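Local coordinates for protein glutathione s-transferase I (Zea mays, PDB 1AXD) that catalyses the conjugation of glutathione to electrophilic compounds, herbicides among them, as a dimeric plant glutathione S-transferase, at residues Glu99-Gln104 against Leu165-Val170. Residues are numbered along the deposited sequence; the frame is centred on the assembly and turned at random.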
loop_
_atom_site.group_PDB
_atom_site.type_symbol
_atom_site.label_atom_id
_atom_site.label_comp_id
_atom_site.label_asym_id
_atom_site.label_seq_id
_atom_site.Cartn_x
_atom_site.Cartn_y
_atom_site.Cartn_z
ATOM N N GLU A 99 3.776 4.601 -2.073
ATOM C CA GLU A 99 3.999 3.504 -1.146
ATOM C C GLU A 99 4.633 3.976 0.130
ATOM O O GLU A 99 4.315 3.449 1.181
ATOM C CB GLU A 99 4.856 2.419 -1.798
ATOM C CG GLU A 99 4.153 1.574 -2.850
ATOM C CD GLU A 99 3.002 0.770 -2.280
ATOM O OE1 GLU A 99 3.245 -0.093 -1.412
ATOM O OE2 GLU A 99 1.850 1.003 -2.704
ATOM N N VAL A 100 5.526 4.955 0.052
ATOM C CA VAL A 100 6.178 5.492 1.247
ATOM C C VAL A 100 5.153 6.117 2.181
ATOM O O VAL A 100 5.238 5.906 3.379
ATOM C CB VAL A 100 7.252 6.546 0.891
ATOM C CG1 VAL A 100 7.784 7.217 2.172
ATOM C CG2 VAL A 100 8.407 5.883 0.105
ATOM N N GLU A 101 4.201 6.877 1.642
ATOM C CA GLU A 101 3.154 7.501 2.452
ATOM C C GLU A 101 2.470 6.485 3.289
ATOM O O GLU A 101 2.307 6.691 4.480
ATOM C CB GLU A 101 2.115 8.157 1.548
ATOM C CG GLU A 101 0.890 8.681 2.275
ATOM C CD GLU A 101 -0.312 7.747 2.178
ATOM O OE1 GLU A 101 -0.673 7.331 1.048
ATOM O OE2 GLU A 101 -0.904 7.438 3.233
ATOM N N ALA A 102 2.111 5.366 2.677
ATOM C CA ALA A 102 1.389 4.308 3.358
ATOM C C ALA A 102 2.198 3.519 4.289
ATOM O O ALA A 102 1.773 3.291 5.393
ATOM C CB ALA A 102 0.698 3.391 2.309
ATOM N N ASN A 103 3.389 3.127 3.874
ATOM C CA ASN A 103 4.256 2.287 4.690
ATOM C C ASN A 103 5.259 2.977 5.553
ATOM O O ASN A 103 5.976 2.305 6.280
ATOM C CB ASN A 103 4.987 1.314 3.767
ATOM C CG ASN A 103 4.059 0.647 2.779
ATOM O OD1 ASN A 103 4.376 0.527 1.617
ATOM N ND2 ASN A 103 2.901 0.211 3.250
ATOM N N GLN A 104 5.311 4.305 5.495
ATOM C CA GLN A 104 6.285 5.065 6.265
ATOM C C GLN A 104 5.693 6.193 7.041
ATOM O O GLN A 104 5.711 6.164 8.258
ATOM C CB GLN A 104 7.331 5.631 5.313
ATOM C CG GLN A 104 8.724 5.568 5.822
ATOM C CD GLN A 104 9.241 4.156 5.895
ATOM O OE1 GLN A 104 9.110 3.389 4.953
ATOM N NE2 GLN A 104 9.852 3.813 7.019
ATOM N N LEU A 165 -0.729 14.593 -2.794
ATOM C CA LEU A 165 -2.113 14.698 -2.307
ATOM C C LEU A 165 -2.454 13.621 -1.315
ATOM O O LEU A 165 -3.223 13.872 -0.400
ATOM C CB LEU A 165 -3.123 14.610 -3.462
ATOM C CG LEU A 165 -3.246 15.614 -4.614
ATOM C CD1 LEU A 165 -2.834 17.013 -4.139
ATOM C CD2 LEU A 165 -2.390 15.187 -5.784
ATOM N N ASN A 166 -1.882 12.433 -1.483
ATOM C CA ASN A 166 -2.155 11.312 -0.589
ATOM C C ASN A 166 -1.743 11.544 0.856
ATOM O O ASN A 166 -2.100 10.748 1.711
ATOM C CB ASN A 166 -1.495 10.041 -1.131
ATOM C CG ASN A 166 -2.327 9.345 -2.206
ATOM O OD1 ASN A 166 -3.295 9.895 -2.705
ATOM N ND2 ASN A 166 -1.943 8.115 -2.550
ATOM N N HIS A 167 -0.977 12.605 1.118
ATOM C CA HIS A 167 -0.511 12.945 2.469
ATOM C C HIS A 167 -1.364 13.998 3.142
ATOM O O HIS A 167 -1.175 14.229 4.316
ATOM C CB HIS A 167 0.895 13.546 2.420
ATOM C CG HIS A 167 1.990 12.576 2.106
ATOM N ND1 HIS A 167 2.391 12.290 0.818
ATOM C CD2 HIS A 167 2.833 11.896 2.919
ATOM C CE1 HIS A 167 3.432 11.476 0.851
ATOM N NE2 HIS A 167 3.720 11.223 2.114
ATOM N N VAL A 168 -2.281 14.652 2.437
ATOM C CA VAL A 168 -3.016 15.712 3.093
ATOM C C VAL A 168 -3.953 15.360 4.190
ATOM O O VAL A 168 -3.789 15.909 5.270
ATOM C CB VAL A 168 -3.640 16.761 2.101
ATOM C CG1 VAL A 168 -2.688 17.043 0.933
ATOM C CG2 VAL A 168 -5.011 16.355 1.627
ATOM N N SER A 169 -4.874 14.412 3.973
ATOM C CA SER A 169 -5.866 14.032 4.992
ATOM C C SER A 169 -5.301 13.719 6.369
ATOM O O SER A 169 -5.918 14.095 7.354
ATOM C CB SER A 169 -6.761 12.891 4.505
ATOM O OG SER A 169 -5.999 11.728 4.257
ATOM N N VAL A 170 -4.179 13.008 6.454
ATOM C CA VAL A 170 -3.589 12.739 7.762
ATOM C C VAL A 170 -2.837 13.934 8.273
ATOM O O VAL A 170 -2.851 14.168 9.474
ATOM C CB VAL A 170 -2.618 11.534 7.771
ATOM C CG1 VAL A 170 -3.394 10.226 7.610
ATOM C CG2 VAL A 170 -1.551 11.687 6.693
#
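E101 lays its aliphatic chain over one face of the H167 imidazole, a CH-pi contact in which CG of E101 sits 3.8 Å from the centroid of the H167 ring and only 11° off its normal. CB of E101 rests nearer the rim, 3.5 Å from NE2 of H167. The two side chains run past each other in opposite directions, one from helix 88-122, the other from the type I turn L165-V168. With CG anti to the backbone N (chi1 173°), the glutamate reaches straight out from its helix; the bend at chi2 then turns the carboxylate up off the ring face, away from the imidazole, its plane 76° from that of the ring. There it meets N166, whose side chain it crosses at about a right angle: OE1 of E101 lies 3.6 Å from CB of N166, and CD of E101 is 3.5 Å from the backbone O of N166. R16, weakly hydrogen-bonded to O of N166 and in a long, weak ion pair with OE2 of E101, probably eases this meeting of acceptors. No hydrogen bond joins the two segments. The polar ends are engaged elsewhere, OE2 of E101 by T106 and in a salt bridge with R68, NE2 of H167 by the hydroxyl of Y145. A leucine in place of H167 would probably leave the Y145 hydroxyl without this partner and E101 without a flat aromatic face. The buried glutamate thus divides its roles: its methylenes pack on the imidazole, whereas its charge, probably stabilised by R68, joins the helical domain to the thioredoxin-like domain.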